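PDB 3V6N: lectin from Cicer arietinum, which is a plant albumin with hemagglutinating activity that binds calcium and sodium ions along the channel of a four-bladed beta-propeller of the hemopexin type. Local coordinates for residues 16-28 / 40-52. Numbering follows the deposited sequence.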
loop_
_atom_site.group_PDB
_atom_site.type_symbol
_atom_site.label_atom_id
_atom_site.label_comp_id
_atom_site.label_asym_id
_atom_site.label_seq_id
_atom_site.Cartn_x
_atom_site.Cartn_y
_atom_site.Cartn_z
ATOM N N ASN A 16 1.200 -28.580 -14.025
ATOM C CA ASN A 16 2.621 -28.286 -14.312
ATOM C C ASN A 16 2.959 -26.837 -14.682
ATOM O O ASN A 16 3.966 -26.586 -15.329
ATOM C CB ASN A 16 3.209 -29.277 -15.347
ATOM C CG ASN A 16 3.056 -30.729 -14.918
ATOM O OD1 ASN A 16 2.984 -31.031 -13.737
ATOM N ND2 ASN A 16 2.969 -31.619 -15.873
ATOM N N GLU A 17 2.138 -25.889 -14.237
ATOM C CA GLU A 17 2.404 -24.468 -14.460
ATOM C C GLU A 17 2.614 -23.745 -13.135
ATOM O O GLU A 17 1.954 -24.063 -12.137
ATOM C CB GLU A 17 1.262 -23.810 -15.250
ATOM C CG GLU A 17 1.093 -24.415 -16.646
ATOM C CD GLU A 17 0.066 -23.704 -17.513
ATOM O OE1 GLU A 17 -0.287 -22.528 -17.239
ATOM O OE2 GLU A 17 -0.380 -24.330 -18.496
ATOM N N ALA A 18 3.542 -22.789 -13.122
ATOM C CA ALA A 18 3.756 -21.950 -11.929
ATOM C C ALA A 18 4.122 -20.533 -12.340
ATOM O O ALA A 18 4.779 -20.332 -13.365
ATOM C CB ALA A 18 4.833 -22.541 -11.007
ATOM N N TYR A 19 3.672 -19.571 -11.539
ATOM C CA TYR A 19 3.983 -18.151 -11.692
ATOM C C TYR A 19 5.164 -17.802 -10.785
ATOM O O TYR A 19 5.168 -18.121 -9.594
ATOM C CB TYR A 19 2.756 -17.290 -11.313
ATOM C CG TYR A 19 1.554 -17.509 -12.213
ATOM C CD1 TYR A 19 1.340 -16.702 -13.329
ATOM C CD2 TYR A 19 0.656 -18.549 -11.971
ATOM C CE1 TYR A 19 0.244 -16.912 -14.180
ATOM C CE2 TYR A 19 -0.449 -18.761 -12.798
ATOM C CZ TYR A 19 -0.637 -17.955 -13.915
ATOM O OH TYR A 19 -1.721 -18.178 -14.736
ATOM N N LEU A 20 6.152 -17.140 -11.374
ATOM C CA LEU A 20 7.370 -16.754 -10.717
ATOM C C LEU A 20 7.507 -15.250 -10.837
ATOM O O LEU A 20 7.386 -14.710 -11.926
ATOM C CB LEU A 20 8.560 -17.443 -11.400
ATOM C CG LEU A 20 8.513 -18.965 -11.407
ATOM C CD1 LEU A 20 9.526 -19.515 -12.395
ATOM C CD2 LEU A 20 8.798 -19.453 -10.009
ATOM N N PHE A 21 7.759 -14.590 -9.711
ATOM C CA PHE A 21 7.824 -13.135 -9.646
ATOM C C PHE A 21 9.246 -12.701 -9.376
ATOM O O PHE A 21 9.917 -13.238 -8.498
ATOM C CB PHE A 21 6.841 -12.608 -8.594
ATOM C CG PHE A 21 5.421 -12.984 -8.898
ATOM C CD1 PHE A 21 4.637 -12.166 -9.703
ATOM C CD2 PHE A 21 4.905 -14.202 -8.472
ATOM C CE1 PHE A 21 3.347 -12.532 -10.050
ATOM C CE2 PHE A 21 3.614 -14.572 -8.802
ATOM C CZ PHE A 21 2.831 -13.732 -9.589
ATOM N N ILE A 22 9.710 -11.758 -10.174
ATOM C CA ILE A 22 11.072 -11.266 -10.097
ATOM C C ILE A 22 10.970 -9.756 -10.205
ATOM O O ILE A 22 10.401 -9.244 -11.173
ATOM C CB ILE A 22 11.929 -11.809 -11.262
ATOM C CG1 ILE A 22 11.903 -13.346 -11.280
ATOM C CG2 ILE A 22 13.352 -11.264 -11.170
ATOM C CD1 ILE A 22 11.878 -13.922 -12.679
ATOM N N ASN A 23 11.513 -9.057 -9.207
ATOM C CA ASN A 23 11.379 -7.608 -9.079
ATOM C C ASN A 23 9.902 -7.198 -9.233
ATOM O O ASN A 23 9.044 -7.681 -8.491
ATOM C CB ASN A 23 12.294 -6.880 -10.089
ATOM C CG ASN A 23 13.771 -7.244 -9.924
ATOM O OD1 ASN A 23 14.231 -7.554 -8.829
ATOM N ND2 ASN A 23 14.516 -7.188 -11.010
ATOM N N ASP A 24 9.605 -6.348 -10.215
ATOM C CA ASP A 24 8.241 -5.934 -10.498
ATOM C C ASP A 24 7.659 -6.666 -11.725
ATOM O O ASP A 24 6.687 -6.217 -12.333
ATOM C CB ASP A 24 8.160 -4.405 -10.647
ATOM C CG ASP A 24 9.069 -3.859 -11.754
ATOM O OD1 ASP A 24 9.985 -4.564 -12.222
ATOM O OD2 ASP A 24 8.859 -2.707 -12.159
ATOM N N LYS A 25 8.262 -7.797 -12.058
ATOM C CA LYS A 25 7.882 -8.574 -13.222
ATOM C C LYS A 25 7.482 -10.000 -12.833
ATOM O O LYS A 25 7.644 -10.427 -11.668
ATOM C CB LYS A 25 9.036 -8.621 -14.238
ATOM C CG LYS A 25 9.356 -7.275 -14.901
ATOM C CD LYS A 25 10.345 -7.481 -16.046
ATOM C CE LYS A 25 10.639 -6.200 -16.825
ATOM N NZ LYS A 25 11.086 -6.537 -18.211
ATOM N N TYR A 26 6.967 -10.731 -13.818
ATOM C CA TYR A 26 6.704 -12.147 -13.654
ATOM C C TYR A 26 6.863 -12.956 -14.941
ATOM O O TYR A 26 6.854 -12.402 -16.056
ATOM C CB TYR A 26 5.308 -12.375 -13.073
ATOM C CG TYR A 26 4.168 -12.220 -14.053
ATOM C CD1 TYR A 26 3.751 -10.954 -14.485
ATOM C CD2 TYR A 26 3.481 -13.328 -14.520
ATOM C CE1 TYR A 26 2.694 -10.806 -15.368
ATOM C CE2 TYR A 26 2.416 -13.192 -15.410
ATOM C CZ TYR A 26 2.034 -11.931 -15.830
ATOM O OH TYR A 26 0.974 -11.787 -16.693
ATOM N N VAL A 27 6.980 -14.266 -14.737
ATOM C CA VAL A 27 6.954 -15.282 -15.779
ATOM C C VAL A 27 5.948 -16.384 -15.407
ATOM O O VAL A 27 5.807 -16.767 -14.229
ATOM C CB VAL A 27 8.375 -15.881 -15.965
ATOM C CG1 VAL A 27 8.357 -17.204 -16.703
ATOM C CG2 VAL A 27 9.271 -14.888 -16.702
ATOM N N LEU A 28 5.250 -16.887 -16.418
ATOM C CA LEU A 28 4.458 -18.089 -16.278
ATOM C C LEU A 28 5.259 -19.219 -16.882
ATOM O O LEU A 28 5.598 -19.176 -18.073
ATOM C CB LEU A 28 3.122 -17.958 -17.020
ATOM C CG LEU A 28 2.273 -19.246 -17.163
ATOM C CD1 LEU A 28 2.032 -19.924 -15.817
ATOM C CD2 LEU A 28 0.950 -18.934 -17.867
ATOM N N VAL A 40 8.839 -21.275 -21.019
ATOM C CA VAL A 40 8.229 -20.026 -20.584
ATOM C C VAL A 40 6.987 -19.820 -21.425
ATOM O O VAL A 40 7.082 -19.666 -22.643
ATOM C CB VAL A 40 9.200 -18.841 -20.767
ATOM C CG1 VAL A 40 8.489 -17.508 -20.510
ATOM C CG2 VAL A 40 10.409 -19.013 -19.851
ATOM N N LEU A 41 5.824 -19.842 -20.783
ATOM C CA LEU A 41 4.560 -19.726 -21.503
ATOM C C LEU A 41 4.087 -18.285 -21.639
ATOM O O LEU A 41 3.224 -17.982 -22.466
ATOM C CB LEU A 41 3.478 -20.548 -20.813
ATOM C CG LEU A 41 3.668 -22.055 -20.714
ATOM C CD1 LEU A 41 2.534 -22.599 -19.861
ATOM C CD2 LEU A 41 3.679 -22.708 -22.097
ATOM N N TYR A 42 4.621 -17.402 -20.807
ATOM C CA TYR A 42 4.213 -15.995 -20.834
ATOM C C TYR A 42 5.219 -15.163 -20.059
ATOM O O TYR A 42 5.666 -15.559 -18.979
ATOM C CB TYR A 42 2.812 -15.816 -20.231
ATOM C CG TYR A 42 2.207 -14.462 -20.493
ATOM C CD1 TYR A 42 1.555 -14.191 -21.702
ATOM C CD2 TYR A 42 2.272 -13.447 -19.539
ATOM C CE1 TYR A 42 0.993 -12.944 -21.952
ATOM C CE2 TYR A 42 1.715 -12.198 -19.784
ATOM C CZ TYR A 42 1.078 -11.955 -20.996
ATOM O OH TYR A 42 0.505 -10.725 -21.243
ATOM N N GLY A 43 5.567 -14.012 -20.617
ATOM C CA GLY A 43 6.537 -13.124 -19.983
ATOM C C GLY A 43 7.940 -13.335 -20.513
ATOM O O GLY A 43 8.135 -14.057 -21.478
ATOM N N PRO A 44 8.933 -12.700 -19.883
ATOM C CA PRO A 44 8.723 -11.866 -18.702
ATOM C C PRO A 44 7.903 -10.603 -18.987
ATOM O O PRO A 44 8.055 -9.953 -20.028
ATOM C CB PRO A 44 10.147 -11.551 -18.205
ATOM C CG PRO A 44 11.037 -11.805 -19.379
ATOM C CD PRO A 44 10.348 -12.802 -20.272
ATOM N N SER A 45 7.012 -10.290 -18.052
ATOM C CA SER A 45 6.069 -9.204 -18.208
ATOM C C SER A 45 6.004 -8.391 -16.915
ATOM O O SER A 45 6.132 -8.945 -15.830
ATOM C CB SER A 45 4.695 -9.798 -18.533
ATOM O OG SER A 45 3.660 -8.832 -18.416
ATOM N N PHE A 46 5.779 -7.087 -17.012
ATOM C CA PHE A 46 5.475 -6.327 -15.797
ATOM C C PHE A 46 4.188 -6.844 -15.164
ATOM O O PHE A 46 3.235 -7.158 -15.882
ATOM C CB PHE A 46 5.327 -4.839 -16.099
ATOM C CG PHE A 46 6.625 -4.156 -16.381
ATOM C CD1 PHE A 46 7.529 -3.909 -15.352
ATOM C CD2 PHE A 46 6.951 -3.768 -17.677
ATOM C CE1 PHE A 46 8.736 -3.274 -15.601
ATOM C CE2 PHE A 46 8.160 -3.134 -17.943
ATOM C CZ PHE A 46 9.056 -2.884 -16.901
ATOM N N VAL A 47 4.162 -6.946 -13.837
ATOM C CA VAL A 47 2.928 -7.315 -13.134
ATOM C C VAL A 47 1.760 -6.415 -13.576
ATOM O O VAL A 47 0.676 -6.906 -13.870
ATOM C CB VAL A 47 3.075 -7.268 -11.591
ATOM C CG1 VAL A 47 1.710 -7.423 -10.929
ATOM C CG2 VAL A 47 4.051 -8.345 -11.086
ATOM N N ARG A 48 2.006 -5.108 -13.627
ATOM C CA ARG A 48 0.997 -4.112 -13.994
ATOM C C ARG A 48 0.424 -4.287 -15.403
ATOM O O ARG A 48 -0.704 -3.862 -15.666
ATOM C CB ARG A 48 1.554 -2.689 -13.828
ATOM C CG ARG A 48 2.408 -2.179 -14.984
ATOM C CD ARG A 48 3.000 -0.798 -14.691
ATOM N NE ARG A 48 3.990 -0.912 -13.617
ATOM C CZ ARG A 48 5.313 -0.887 -13.781
ATOM N NH1 ARG A 48 5.839 -0.705 -14.988
ATOM N NH2 ARG A 48 6.113 -1.028 -12.718
ATOM N N ASP A 49 1.189 -4.896 -16.305
ATOM C CA ASP A 49 0.704 -5.107 -17.673
ATOM C C ASP A 49 -0.003 -6.439 -17.806
ATOM O O ASP A 49 -0.987 -6.537 -18.531
ATOM C CB ASP A 49 1.842 -5.027 -18.687
ATOM C CG ASP A 49 2.502 -3.663 -18.709
ATOM O OD1 ASP A 49 1.792 -2.660 -18.532
ATOM O OD2 ASP A 49 3.733 -3.589 -18.884
ATOM N N GLY A 50 0.492 -7.458 -17.099
ATOM C CA GLY A 50 -0.065 -8.795 -17.209
ATOM C C GLY A 50 -1.344 -8.961 -16.408
ATOM O O GLY A 50 -2.252 -9.662 -16.831
ATOM N N TYR A 51 -1.400 -8.317 -15.245
ATOM C CA TYR A 51 -2.576 -8.337 -14.378
ATOM C C TYR A 51 -3.213 -6.955 -14.304
ATOM O O TYR A 51 -2.829 -6.126 -13.467
ATOM C CB TYR A 51 -2.182 -8.767 -12.970
ATOM C CG TYR A 51 -1.786 -10.202 -12.852
ATOM C CD1 TYR A 51 -2.730 -11.169 -12.546
ATOM C CD2 TYR A 51 -0.456 -10.598 -13.046
ATOM C CE1 TYR A 51 -2.373 -12.495 -12.436
ATOM C CE2 TYR A 51 -0.085 -11.925 -12.944
ATOM C CZ TYR A 51 -1.047 -12.868 -12.635
ATOM O OH TYR A 51 -0.697 -14.194 -12.516
ATOM N N LYS A 52 -4.181 -6.708 -15.180
ATOM C CA LYS A 52 -4.893 -5.424 -15.219
ATOM C C LYS A 52 -5.464 -5.005 -13.858
ATOM O O LYS A 52 -5.347 -3.841 -13.463
ATOM C CB LYS A 52 -6.019 -5.457 -16.268
ATOM C CG LYS A 52 -5.711 -4.718 -17.563
ATOM C CD LYS A 52 -4.347 -5.068 -18.149
ATOM C CE LYS A 52 -4.160 -4.432 -19.531
ATOM N NZ LYS A 52 -2.805 -4.709 -20.103
HETATM O O HOH W 1 4.564 -4.178 -12.472
#
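The Tyr26 ring reaches from its strand over the edge strand ending at Phe46 and against the short helix 47-50. Its CG sits between its backbone N and carbonyl carbon (chi1 77°), which swings the ring over segment 40-52. There Tyr51 CE2 lies over one face, 3.6 Å from Tyr26 CZ, with the two ring planes inclined at 50°. The edge of the Tyr26 ring meets Phe46 O and Gly50 CA, and Gly50 CA comes within 3.2 Å of Tyr26 OH. At its far end, Tyr51 puts OH obliquely against Tyr19 CE1, at 3.3 Å; the Tyr19 ring is also stacked with Phe10.

At the hairpin end the Phe46 ring is sandwiched: the extended Lys25 chain lays CE over one face and puts NZ 4.7 Å from the ring centroid, a cation-pi contact, and Arg48 NH1 covers the opposite face. Asp24 stands at the edge of the same ring, its carboxylate 81° to the ring plane, and forms a salt bridge from OD2 to Arg48 NH2 (3.3 Å), with a weak, bent hydrogen bond within it. Asp24 O takes an almost straight bond from Val47 N (3.0 Å), and a water links this oxygen to Arg48 N.

Tyr26 and Ser45 exchange two backbone bonds; further on, a classic beta bulge sets Leu41 and Tyr42 together opposite Leu28, with Leu28 N bonded to Tyr42 O (2.9 Å). This is the outer edge of an antiparallel propeller blade, its bulged last strand running into a short helix, as in hemopexin-type propellers.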